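Local coordinates for putative heme binding protein (Tannerella forsythia, PDB 6EU8) that probably binds heme as a member of the HmuY-like family, with heme-binding properties that differ from those of the Porphyromonas gingivalis protein, at residues W44-N49 / K125-V130; D107-D112 / A131-V136; K151-S156 / T175-D180. All blocks are in the same frame, centred on the assembly; numbering follows the deposited sequence.

How the contacts relate
Following the chain from the N terminus, residues 44-49 come first, on strand 44-48. They pair with residues 125-130, and contact 1 closes a loop of 75 residues. Contact 2 opens inside it at 107-112 and closes after it at 131-136, so contacts 1 and 2 cross. Both use strand 127-136, which pairs first with strand 44-48 and then with strand 105-111 of the large antiparallel sheet. They touch where H45 meets D112. Contact 3 follows in series and closes a loop of 18 residues between 156 and 175. It packs the 151-156 segment on the end of strand 169-178, about 16 Å from contact 2 at the nearest atoms.

Contact 1 of 3, residues W44-N49 / K125-V130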
ATOM      1  N   TRP A  44     -11.580   3.150  15.253  1.00 22.33           N
ATOM      2  CA  TRP A  44     -12.295   3.678  14.065  1.00 22.11           C
ATOM      3  C   TRP A  44     -13.292   4.742  14.492  1.00 23.47           C
ATOM      4  O   TRP A  44     -13.879   4.660  15.581  1.00 22.65           O
ATOM      5  CB  TRP A  44     -12.984   2.575  13.317  1.00 22.41           C
ATOM      6  CG  TRP A  44     -12.084   1.571  12.609  1.00 22.30           C
ATOM      7  CD1 TRP A  44     -10.707   1.504  12.637  1.00 21.90           C
ATOM      8  CD2 TRP A  44     -12.518   0.447  11.849  1.00 22.07           C
ATOM      9  NE1 TRP A  44     -10.276   0.425  11.894  1.00 21.22           N
ATOM     10  CE2 TRP A  44     -11.364  -0.236  11.389  1.00 23.23           C
ATOM     11  CE3 TRP A  44     -13.782  -0.025  11.468  1.00 24.58           C
ATOM     12  CZ2 TRP A  44     -11.438  -1.406  10.604  1.00 23.43           C
ATOM     13  CZ3 TRP A  44     -13.860  -1.178  10.700  1.00 24.26           C
ATOM     14  CH2 TRP A  44     -12.703  -1.836  10.243  1.00 25.38           C
ATOM     15  N   HIS A  45     -13.460   5.745  13.633  1.00 23.03           N
ATOM     16  CA  HIS A  45     -14.225   6.937  13.964  1.00 23.20           C
ATOM     17  C   HIS A  45     -15.309   7.139  12.907  1.00 23.43           C
ATOM     18  O   HIS A  45     -15.000   7.243  11.694  1.00 24.04           O
ATOM     19  CB  HIS A  45     -13.314   8.152  14.103  1.00 23.48           C
ATOM     20  CG  HIS A  45     -12.392   8.065  15.297  1.00 22.45           C
ATOM     21  ND1 HIS A  45     -11.191   8.717  15.359  1.00 23.66           N
ATOM     22  CD2 HIS A  45     -12.544   7.429  16.483  1.00 23.12           C
ATOM     23  CE1 HIS A  45     -10.606   8.454  16.521  1.00 24.61           C
ATOM     24  NE2 HIS A  45     -11.404   7.664  17.216  1.00 23.36           N
ATOM     25  N   VAL A  46     -16.567   7.137  13.383  1.00 24.58           N
ATOM     26  CA  VAL A  46     -17.745   7.355  12.496  1.00 25.23           C
ATOM     27  C   VAL A  46     -17.954   8.850  12.379  1.00 27.43           C
ATOM     28  O   VAL A  46     -18.104   9.561  13.383  1.00 25.83           O
ATOM     29  CB  VAL A  46     -18.996   6.646  13.042  1.00 26.25           C
ATOM     30  CG1 VAL A  46     -20.235   6.917  12.177  1.00 28.95           C
ATOM     31  CG2 VAL A  46     -18.781   5.162  13.150  1.00 26.67           C
ATOM     32  N   MET A  47     -17.902   9.355  11.149  1.00 26.23           N
ATOM     33  CA  MET A  47     -18.120  10.774  10.862  1.00 27.73           C
ATOM     34  C   MET A  47     -19.570  10.903  10.409  1.00 30.81           C
ATOM     35  O   MET A  47     -20.019  10.149   9.546  1.00 29.78           O
ATOM     36  CB  MET A  47     -17.209  11.256   9.737  1.00 31.07           C
ATOM     37  CG  MET A  47     -15.745  11.205  10.054  1.00 32.08           C
ATOM     38  SD  MET A  47     -15.374  12.357  11.400  1.00 42.51           S
ATOM     39  CE  MET A  47     -13.952  11.489  11.997  1.00 40.86           C
ATOM     40  N   LYS A  48     -20.309  11.819  11.037  1.00 30.08           N
ATOM     41  CA  LYS A  48     -21.719  12.078  10.707  1.00 33.67           C
ATOM     42  C   LYS A  48     -21.867  13.594  10.639  1.00 35.83           C
ATOM     43  O   LYS A  48     -21.512  14.303  11.586  1.00 32.87           O
ATOM     44  CB  LYS A  48     -22.642  11.479  11.780  1.00 36.64           C
ATOM     45  CG  LYS A  48     -24.098  11.964  11.754  1.00 39.28           C
ATOM     46  CD  LYS A  48     -24.935  11.176  10.767  1.00 40.11           C
ATOM     47  CE  LYS A  48     -26.310  11.818  10.586  1.00 39.66           C
ATOM     48  NZ  LYS A  48     -27.120  11.004   9.648  1.00 39.57           N
ATOM     49  N   ASN A  49     -22.382  14.094   9.511  1.00 35.19           N
ATOM     50  CA  ASN A  49     -22.575  15.522   9.297  1.00 38.71           C
ATOM     51  C   ASN A  49     -21.300  16.350   9.479  1.00 39.34           C
ATOM     52  O   ASN A  49     -21.349  17.479   9.987  1.00 41.71           O
ATOM     53  CB  ASN A  49     -23.703  16.063  10.192  1.00 40.60           C
ATOM     54  CG  ASN A  49     -25.052  15.423   9.907  1.00 41.81           C
ATOM     55  OD1 ASN A  49     -25.265  14.789   8.866  1.00 39.55           O
ATOM     56  ND2 ASN A  49     -25.983  15.583  10.842  1.00 44.71           N
ATOM     57  N   LYS A 125     -26.789   9.627   4.017  1.00 31.65           N
ATOM     58  CA  LYS A 125     -26.993  10.168   5.358  1.00 31.93           C
ATOM     59  C   LYS A 125     -25.778  10.942   5.915  1.00 31.16           C
ATOM     60  O   LYS A 125     -25.715  11.199   7.133  1.00 30.68           O
ATOM     61  CB  LYS A 125     -27.325   9.030   6.335  1.00 37.18           C
ATOM     62  CG  LYS A 125     -28.528   8.167   5.991  1.00 41.86           C
ATOM     63  CD  LYS A 125     -28.638   7.044   7.020  1.00 48.17           C
ATOM     64  CE  LYS A 125     -29.940   6.272   6.885  1.00 53.89           C
ATOM     65  NZ  LYS A 125     -31.122   7.057   7.337  1.00 57.62           N
ATOM     66  N   SER A 126     -24.852  11.331   5.028  1.00 28.01           N
ATOM     67  CA  SER A 126     -23.610  12.010   5.349  1.00 28.50           C
ATOM     68  C   SER A 126     -22.792  11.278   6.430  1.00 28.57           C
ATOM     69  O   SER A 126     -22.289  11.916   7.355  1.00 29.24           O
ATOM     70  CB  SER A 126     -23.866  13.464   5.726  1.00 31.74           C
ATOM     71  OG  SER A 126     -24.567  14.111   4.661  1.00 32.57           O
ATOM     72  N   LYS A 127     -22.668   9.965   6.273  1.00 26.42           N
ATOM     73  CA  LYS A 127     -21.994   9.104   7.261  1.00 27.85           C
ATOM     74  C   LYS A 127     -20.995   8.173   6.591  1.00 26.82           C
ATOM     75  O   LYS A 127     -21.290   7.504   5.595  1.00 26.23           O
ATOM     76  CB  LYS A 127     -23.009   8.285   8.043  1.00 31.18           C
ATOM     77  CG  LYS A 127     -22.400   7.339   9.071  1.00 35.82           C
ATOM     78  CD  LYS A 127     -23.359   7.044  10.210  1.00 42.41           C
ATOM     79  CE  LYS A 127     -24.536   6.242   9.741  1.00 44.09           C
ATOM     80  NZ  LYS A 127     -25.343   5.866  10.936  1.00 49.84           N
ATOM     81  N   PHE A 128     -19.799   8.077   7.195  1.00 26.18           N
ATOM     82  CA  PHE A 128     -18.771   7.132   6.721  1.00 26.19           C
ATOM     83  C   PHE A 128     -17.758   6.924   7.867  1.00 25.74           C
ATOM     84  O   PHE A 128     -17.797   7.680   8.835  1.00 24.59           O
ATOM     85  CB  PHE A 128     -18.063   7.611   5.458  1.00 26.47           C
ATOM     86  CG  PHE A 128     -17.428   8.972   5.572  1.00 26.33           C
ATOM     87  CD1 PHE A 128     -16.137   9.131   6.082  1.00 27.23           C
ATOM     88  CD2 PHE A 128     -18.121  10.133   5.150  1.00 28.39           C
ATOM     89  CE1 PHE A 128     -15.579  10.396   6.220  1.00 25.58           C
ATOM     90  CE2 PHE A 128     -17.545  11.390   5.275  1.00 28.34           C
ATOM     91  CZ  PHE A 128     -16.270  11.530   5.795  1.00 28.57           C
ATOM     92  N   THR A 129     -16.933   5.883   7.756  1.00 23.01           N
ATOM     93  CA  THR A 129     -15.997   5.515   8.861  1.00 23.09           C
ATOM     94  C   THR A 129     -14.543   5.631   8.406  1.00 22.09           C
ATOM     95  O   THR A 129     -14.174   5.142   7.333  1.00 22.28           O
ATOM     96  CB  THR A 129     -16.284   4.093   9.341  1.00 23.26           C
ATOM     97  OG1 THR A 129     -17.698   3.965   9.595  1.00 26.96           O
ATOM     98  CG2 THR A 129     -15.536   3.765  10.674  1.00 23.59           C
ATOM     99  N   VAL A 130     -13.717   6.254   9.243  1.00 21.71           N
ATOM    100  CA  VAL A 130     -12.263   6.433   8.985  1.00 21.19           C
ATOM    101  C   VAL A 130     -11.394   5.826  10.101  1.00 19.87           C
ATOM    102  O   VAL A 130     -11.805   5.705  11.242  1.00 20.95           O
ATOM    103  CB  VAL A 130     -11.889   7.904   8.809  1.00 22.42           C
ATOM    104  CG1 VAL A 130     -12.516   8.468   7.521  1.00 23.60           C
ATOM    105  CG2 VAL A 130     -12.325   8.755   9.991  1.00 22.23           C
TER
HETATM  106  O   HOH W   1     -27.335   8.218  10.422  1.00 55.07           O
HETATM  107  O   HOH W   2     -27.573  13.786   7.649  1.00 44.94           O
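The first torsion of F128 puts its ring against M47. The ring takes the position between backbone N and carbonyl carbon (chi1 56°), which turns one face to M47 CB. That CB lies 4.2 Å from the centroid of the F128 ring, in a CH-pi contact. In M47, CG is anti to the carbonyl carbon (chi1 -64°) and the chain bends at chi2 (-65°). These torsions carry M47 CG past F128 CE1 and bring M47 CE to 3.8 Å from V130 CG2. On the other face of the sheet, V46 CG1 packs on the aliphatic part of K127, 3.7 Å from K127 CD. T129 lies beside V46 on this face, and its CG2 touches W44 CB.

K48 also bends at chi2. Its NZ bonds to the carbonyl O of K125 at 2.9 Å, in the carbonyl plane and on a lone pair. One water accepts from both K48 NZ and K127 NZ, so it bridges two like charges that stay 5.6 Å apart. A second water donates to N49 OD1 and to K125 O. That carbonyl is therefore shared by an ammonium group and a water.

The backbones are joined by two reciprocal pairs of bonds, H45 with V130 and M47 with F128. Beyond them N49 N bonds to S126 O at 3.1 Å. S126 is the C-prime residue of the Schellman motif that ends helix 120-124, and strand 127-136 starts directly after it. Strand 51-56 pairs with the other edge of strand 44-48. The arrangement is a regular antiparallel strand pair within the large sheet of the HmuY-like fold.

Contact 2 of 3, residues D107-D112 / A131-V136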
ATOM      1  N   ASP A 107       7.152   6.939   5.451  1.00 23.47           N
ATOM      2  CA  ASP A 107       5.673   6.965   5.580  1.00 23.59           C
ATOM      3  C   ASP A 107       5.243   8.122   6.490  1.00 23.16           C
ATOM      4  O   ASP A 107       6.000   8.516   7.422  1.00 26.00           O
ATOM      5  CB  ASP A 107       5.136   5.679   6.163  1.00 22.18           C
ATOM      6  CG  ASP A 107       5.341   4.458   5.287  1.00 21.55           C
ATOM      7  OD1 ASP A 107       6.015   4.479   4.225  1.00 22.26           O
ATOM      8  OD2 ASP A 107       4.848   3.422   5.740  1.00 24.27           O
ATOM      9  N   VAL A 108       4.037   8.646   6.247  1.00 23.46           N
ATOM     10  CA  VAL A 108       3.438   9.712   7.072  1.00 24.04           C
ATOM     11  C   VAL A 108       2.193   9.183   7.778  1.00 25.70           C
ATOM     12  O   VAL A 108       1.570   8.239   7.301  1.00 25.04           O
ATOM     13  CB  VAL A 108       3.101  10.979   6.266  1.00 26.57           C
ATOM     14  CG1 VAL A 108       4.378  11.542   5.620  1.00 27.75           C
ATOM     15  CG2 VAL A 108       2.023  10.754   5.218  1.00 26.38           C
ATOM     16  N   GLU A 109       1.871   9.775   8.915  1.00 24.22           N
ATOM     17  CA  GLU A 109       0.672   9.449   9.700  1.00 26.36           C
ATOM     18  C   GLU A 109      -0.458  10.364   9.285  1.00 26.03           C
ATOM     19  O   GLU A 109      -0.276  11.603   9.258  1.00 29.14           O
ATOM     20  CB  GLU A 109       0.923   9.645  11.209  1.00 29.50           C
ATOM     21  CG  GLU A 109       1.828   8.584  11.825  1.00 34.84           C
ATOM     22  CD  GLU A 109       1.860   8.598  13.352  1.00 41.85           C
ATOM     23  OE1 GLU A 109       1.336   9.542  13.991  1.00 45.20           O
ATOM     24  OE2 GLU A 109       2.421   7.636  13.918  1.00 47.31           O
ATOM     25  N   ILE A 110      -1.633   9.787   8.993  1.00 25.81           N
ATOM     26  CA  ILE A 110      -2.825  10.563   8.644  1.00 27.15           C
ATOM     27  C   ILE A 110      -3.949  10.252   9.645  1.00 26.65           C
ATOM     28  O   ILE A 110      -4.260   9.083   9.900  1.00 23.87           O
ATOM     29  CB  ILE A 110      -3.266  10.356   7.189  1.00 27.42           C
ATOM     30  CG1 ILE A 110      -3.531   8.886   6.862  1.00 26.99           C
ATOM     31  CG2 ILE A 110      -2.207  10.905   6.240  1.00 29.33           C
ATOM     32  CD1 ILE A 110      -4.207   8.707   5.502  1.00 27.15           C
ATOM     33  N   LYS A 111      -4.540  11.312  10.200  1.00 26.20           N
ATOM     34  CA  LYS A 111      -5.552  11.241  11.248  1.00 26.14           C
ATOM     35  C   LYS A 111      -6.984  11.417  10.693  1.00 25.60           C
ATOM     36  O   LYS A 111      -7.277  12.408  10.020  1.00 25.26           O
ATOM     37  CB  LYS A 111      -5.279  12.360  12.253  1.00 29.94           C
ATOM     38  CG  LYS A 111      -6.154  12.341  13.478  1.00 34.12           C
ATOM     39  CD  LYS A 111      -5.825  13.528  14.390  1.00 40.48           C
ATOM     40  CE  LYS A 111      -6.815  13.670  15.526  1.00 45.38           C
ATOM     41  NZ  LYS A 111      -6.415  14.809  16.408  1.00 52.28           N
ATOM     42  N   ASP A 112      -7.857  10.450  10.958  1.00 22.98           N
ATOM     43  CA  ASP A 112      -9.282  10.517  10.599  1.00 24.70           C
ATOM     44  C   ASP A 112      -9.480  10.821   9.129  1.00 24.28           C
ATOM     45  O   ASP A 112     -10.311  11.671   8.736  1.00 24.13           O
ATOM     46  CB  ASP A 112     -10.014  11.551  11.474  1.00 24.90           C
ATOM     47  CG  ASP A 112     -10.176  11.098  12.910  1.00 27.33           C
ATOM     48  OD1 ASP A 112     -10.256   9.901  13.184  1.00 24.54           O
ATOM     49  OD2 ASP A 112     -10.301  11.978  13.797  1.00 34.94           O
ATOM     50  N   ALA A 131     -10.164   5.471   9.729  1.00 20.02           N
ATOM     51  CA  ALA A 131      -9.145   5.018  10.699  1.00 20.54           C
ATOM     52  C   ALA A 131      -8.715   6.188  11.567  1.00 20.86           C
ATOM     53  O   ALA A 131      -8.389   7.254  11.062  1.00 21.39           O
ATOM     54  CB  ALA A 131      -7.968   4.447   9.953  1.00 20.05           C
ATOM     55  N   GLY A 132      -8.695   6.013  12.898  1.00 20.51           N
ATOM     56  CA  GLY A 132      -8.238   7.121  13.767  1.00 22.07           C
ATOM     57  C   GLY A 132      -6.830   7.600  13.434  1.00 22.54           C
ATOM     58  O   GLY A 132      -6.549   8.804  13.409  1.00 25.12           O
ATOM     59  N   MET A 133      -5.936   6.652  13.167  1.00 22.11           N
ATOM     60  CA  MET A 133      -4.622   6.932  12.673  1.00 23.43           C
ATOM     61  C   MET A 133      -4.203   5.841  11.688  1.00 22.47           C
ATOM     62  O   MET A 133      -4.467   4.678  11.958  1.00 23.11           O
ATOM     63  CB  MET A 133      -3.639   6.894  13.868  1.00 28.22           C
ATOM     64  CG  MET A 133      -3.779   8.011  14.886  1.00 33.69           C
ATOM     65  SD  MET A 133      -3.403   9.691  14.332  1.00 42.68           S
ATOM     66  CE  MET A 133      -2.218   9.430  13.021  1.00 41.60           C
ATOM     67  N   ALA A 134      -3.571   6.229  10.587  1.00 21.54           N
ATOM     68  CA  ALA A 134      -3.019   5.291   9.621  1.00 21.65           C
ATOM     69  C   ALA A 134      -1.703   5.822   9.042  1.00 22.51           C
ATOM     70  O   ALA A 134      -1.449   7.026   9.045  1.00 25.32           O
ATOM     71  CB  ALA A 134      -4.030   4.971   8.499  1.00 22.70           C
ATOM     72  N   LYS A 135      -0.879   4.902   8.576  1.00 21.63           N
ATOM     73  CA  LYS A 135       0.405   5.216   7.933  1.00 22.60           C
ATOM     74  C   LYS A 135       0.317   4.891   6.444  1.00 21.98           C
ATOM     75  O   LYS A 135      -0.125   3.800   6.077  1.00 22.49           O
ATOM     76  CB  LYS A 135       1.563   4.409   8.568  1.00 25.77           C
ATOM     77  CG  LYS A 135       1.830   4.765  10.016  1.00 28.53           C
ATOM     78  CD  LYS A 135       2.912   3.890  10.654  1.00 34.56           C
ATOM     79  CE  LYS A 135       3.173   4.301  12.097  1.00 40.33           C
ATOM     80  NZ  LYS A 135       3.250   3.122  13.005  1.00 45.28           N
ATOM     81  N   VAL A 136       0.748   5.841   5.599  1.00 21.75           N
ATOM     82  CA  VAL A 136       0.755   5.713   4.149  1.00 21.89           C
ATOM     83  C   VAL A 136       2.044   6.348   3.612  1.00 21.57           C
ATOM     84  O   VAL A 136       2.513   7.348   4.163  1.00 23.47           O
ATOM     85  CB  VAL A 136      -0.491   6.376   3.478  1.00 22.95           C
ATOM     86  CG1 VAL A 136      -1.773   5.717   3.992  1.00 23.90           C
ATOM     87  CG2 VAL A 136      -0.549   7.886   3.717  1.00 23.95           C
TER
HETATM   88  O   HOH W   3      -6.730   8.031   8.967  1.00 21.01           O
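V108 and V136 exchange two backbone hydrogen bonds, and I110 and A134 exchange two more. These are the hydrogen-bonded pairs of an antiparallel strand pair, part of the large sheet of this HmuY-like protein. The shortest of the four is I110 N to A134 O, at 2.8 Å. At the D112 end the pairing becomes irregular. D112 N bonds to G132 O at 3.2 Å, but it sits well above the carbonyl plane, and a weak second bond goes to A131 O. A water fills in here, donating to both I110 O and A131 O.

The D112 carboxylate is held from outside the pair, by a hydrogen bond between D112 OD1 and H45 ND1. D112 OD1 also lies close to G132 CA. At the other end D107 turns its carboxylate to N137 and T80, while its CB rests near V136 O.

Packing differs on the two faces. On one, I110, V108, A134 and V136 form an apolar patch. The V108 and V136 side chains cross at their CG2 atoms, and I110 CD1 comes to 4.1 Å from V136 CG1. On the other face E109 and K135 run side by side, pointing the same way. Their charged ends, E109 OE2 and K135 NZ, stay 4.7 Å apart, so any attraction is probably loose. M133 bends at both chi2 (-66°) and chi3 (-28°), which folds its thioether over the neighbouring strand. Its SD lies 3.9 Å from K111 CB, and its CE sits 3.6 Å from E109 CB.

Contact 3 of 3, residues K151-S156 / T175-D180; sequences KAPVLS and TDATND
L155, P153 and A177 carry this small contact. L155 gives up the largest area. Its chi1 (-79°) directs CG to the other segment, and chi2 (61°) then sends the two methyls to different partners. CD2 rests on the peptide link between T175 and D176, 3.5 Å from T175 C and equally close to D176 N. CD1 packs against A177 CB at 4.0 Å.

P153 adds the second apolar surface. Its ring carbon CG lies 4.2 Å from the same A177 CB. The A177 methyl is therefore touched by both P153 and L155. Next to it, P153 CD meets T178 CG2 at 4.0 Å, where the two side chains cross obliquely.

Strand 169-178 is irregular here. T175 and D176 both face S188, which makes a classic beta bulge, and the chain turns a corner at A177. T175 OG1 bonds to D176 OD1 at 2.8 Å within its own segment. Strand 154-155 pairs with strand 144-146 instead, so this contact lays a separate two-stranded sheet on the end of strand 169-178. W143 touches both L155 and A177 and extends the apolar patch.

No hydrogen bond or charge pair joins the two segments. With about 191 Å² buried in all, the contact rests on van der Waals packing of methyl and ring carbons against two methyls and a backbone peptide, which implies hold by shape rather than by directed bonds.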
ATOM      1  N   LYS A 151     -14.908   4.785 -13.241  1.00 28.23           N
ATOM      2  CA  LYS A 151     -14.104   4.694 -14.465  1.00 28.16           C
ATOM      3  C   LYS A 151     -12.714   4.065 -14.204  1.00 26.45           C
ATOM      4  O   LYS A 151     -12.339   3.854 -13.042  1.00 27.74           O
ATOM      5  CB  LYS A 151     -13.976   6.069 -15.086  1.00 31.37           C
ATOM      6  CG  LYS A 151     -15.340   6.591 -15.584  1.00 33.61           C
ATOM      7  CD  LYS A 151     -15.212   7.652 -16.669  1.00 39.06           C
ATOM      8  CE  LYS A 151     -16.567   7.993 -17.301  1.00 44.79           C
ATOM      9  NZ  LYS A 151     -17.646   8.279 -16.309  1.00 51.46           N
ATOM     10  N   ALA A 152     -12.007   3.736 -15.278  1.00 28.50           N
ATOM     11  CA  ALA A 152     -10.702   3.052 -15.172  1.00 27.38           C
ATOM     12  C   ALA A 152      -9.666   3.917 -14.464  1.00 24.61           C
ATOM     13  O   ALA A 152      -9.479   5.068 -14.839  1.00 27.51           O
ATOM     14  CB  ALA A 152     -10.174   2.674 -16.556  1.00 28.61           C
ATOM     15  N   PRO A 153      -8.937   3.342 -13.467  1.00 25.04           N
ATOM     16  CA  PRO A 153      -7.761   4.044 -12.951  1.00 24.59           C
ATOM     17  C   PRO A 153      -6.658   4.192 -14.020  1.00 23.19           C
ATOM     18  O   PRO A 153      -6.555   3.346 -14.917  1.00 26.47           O
ATOM     19  CB  PRO A 153      -7.307   3.147 -11.785  1.00 24.89           C
ATOM     20  CG  PRO A 153      -8.465   2.261 -11.448  1.00 26.98           C
ATOM     21  CD  PRO A 153      -9.134   2.058 -12.793  1.00 25.23           C
ATOM     22  N   VAL A 154      -5.903   5.278 -13.937  1.00 24.43           N
ATOM     23  CA  VAL A 154      -4.746   5.540 -14.827  1.00 25.53           C
ATOM     24  C   VAL A 154      -3.491   5.360 -13.947  1.00 24.88           C
ATOM     25  O   VAL A 154      -3.334   6.078 -12.946  1.00 24.59           O
ATOM     26  CB  VAL A 154      -4.788   6.980 -15.384  1.00 25.41           C
ATOM     27  CG1 VAL A 154      -3.564   7.302 -16.238  1.00 27.12           C
ATOM     28  CG2 VAL A 154      -6.062   7.152 -16.220  1.00 27.43           C
ATOM     29  N   LEU A 155      -2.612   4.421 -14.334  1.00 24.87           N
ATOM     30  CA  LEU A 155      -1.393   4.060 -13.543  1.00 22.49           C
ATOM     31  C   LEU A 155      -0.167   4.794 -14.047  1.00 24.45           C
ATOM     32  O   LEU A 155      -0.033   5.061 -15.252  1.00 24.09           O
ATOM     33  CB  LEU A 155      -1.117   2.549 -13.608  1.00 23.73           C
ATOM     34  CG  LEU A 155      -1.901   1.567 -12.734  1.00 24.17           C
ATOM     35  CD1 LEU A 155      -3.390   1.618 -13.048  1.00 26.78           C
ATOM     36  CD2 LEU A 155      -1.368   0.144 -12.913  1.00 26.16           C
ATOM     37  N   SER A 156       0.730   5.133 -13.128  1.00 21.43           N
ATOM     38  CA  SER A 156       2.050   5.649 -13.476  1.00 21.78           C
ATOM     39  C   SER A 156       2.842   4.555 -14.162  1.00 23.22           C
ATOM     40  O   SER A 156       2.704   3.381 -13.851  1.00 23.58           O
ATOM     41  CB  SER A 156       2.799   6.069 -12.208  1.00 21.95           C
ATOM     42  OG  SER A 156       4.150   6.425 -12.472  1.00 21.66           O
ATOM     43  N   THR A 175       1.485  -2.863 -12.372  1.00 24.08           N
ATOM     44  CA  THR A 175       0.964  -3.213 -13.692  1.00 26.07           C
ATOM     45  C   THR A 175      -0.550  -3.150 -13.820  1.00 25.33           C
ATOM     46  O   THR A 175      -1.053  -2.908 -14.927  1.00 26.88           O
ATOM     47  CB  THR A 175       1.440  -4.614 -14.141  1.00 25.63           C
ATOM     48  OG1 THR A 175       0.948  -5.636 -13.265  1.00 24.55           O
ATOM     49  CG2 THR A 175       2.959  -4.662 -14.223  1.00 28.50           C
ATOM     50  N   ASP A 176      -1.284  -3.384 -12.730  1.00 25.13           N
ATOM     51  CA  ASP A 176      -2.751  -3.393 -12.761  1.00 25.39           C
ATOM     52  C   ASP A 176      -3.355  -2.931 -11.436  1.00 25.03           C
ATOM     53  O   ASP A 176      -2.805  -3.210 -10.350  1.00 24.56           O
ATOM     54  CB  ASP A 176      -3.305  -4.805 -13.090  1.00 27.03           C
ATOM     55  CG  ASP A 176      -2.705  -5.421 -14.378  1.00 31.24           C
ATOM     56  OD1 ASP A 176      -1.626  -6.080 -14.304  1.00 32.74           O
ATOM     57  OD2 ASP A 176      -3.348  -5.293 -15.466  1.00 28.98           O
ATOM     58  N   ALA A 177      -4.496  -2.249 -11.535  1.00 24.15           N
ATOM     59  CA  ALA A 177      -5.320  -1.857 -10.362  1.00 22.99           C
ATOM     60  C   ALA A 177      -6.708  -2.483 -10.339  1.00 23.81           C
ATOM     61  O   ALA A 177      -7.467  -2.283  -9.367  1.00 24.48           O
ATOM     62  CB  ALA A 177      -5.453  -0.362 -10.318  1.00 21.20           C
ATOM     63  N   THR A 178      -7.046  -3.222 -11.401  1.00 24.58           N
ATOM     64  CA  THR A 178      -8.280  -3.974 -11.487  1.00 24.89           C
ATOM     65  C   THR A 178      -7.982  -5.400 -11.959  1.00 26.03           C
ATOM     66  O   THR A 178      -6.960  -5.642 -12.587  1.00 26.33           O
ATOM     67  CB  THR A 178      -9.271  -3.342 -12.504  1.00 26.45           C
ATOM     68  OG1 THR A 178      -8.767  -3.484 -13.841  1.00 26.86           O
ATOM     69  CG2 THR A 178      -9.458  -1.856 -12.270  1.00 25.66           C
ATOM     70  N   ASN A 179      -8.906  -6.309 -11.702  1.00 26.02           N
ATOM     71  CA  ASN A 179      -8.867  -7.681 -12.252  1.00 28.02           C
ATOM     72  C   ASN A 179      -9.446  -7.688 -13.688  1.00 28.42           C
ATOM     73  O   ASN A 179      -9.727  -6.645 -14.251  1.00 29.22           O
ATOM     74  CB  ASN A 179      -9.566  -8.678 -11.297  1.00 27.76           C
ATOM     75  CG  ASN A 179     -11.095  -8.514 -11.241  1.00 27.26           C
ATOM     76  OD1 ASN A 179     -11.677  -7.656 -11.905  1.00 27.59           O
ATOM     77  ND2 ASN A 179     -11.729  -9.335 -10.430  1.00 28.92           N
ATOM     78  N   ASP A 180      -9.609  -8.883 -14.274  1.00 33.10           N
ATOM     79  CA  ASP A 180     -10.100  -8.998 -15.658  1.00 35.30           C
ATOM     80  C   ASP A 180     -11.604  -8.657 -15.819  1.00 35.80           C
ATOM     81  O   ASP A 180     -12.085  -8.485 -16.948  1.00 37.65           O
ATOM     82  CB  ASP A 180      -9.809 -10.400 -16.216  1.00 37.77           C
ATOM     83  CG  ASP A 180      -8.312 -10.690 -16.377  1.00 41.88           C
ATOM     84  OD1 ASP A 180      -7.493  -9.757 -16.503  1.00 41.58           O
ATOM     85  OD2 ASP A 180      -7.944 -11.886 -16.400  1.00 50.34           O
TER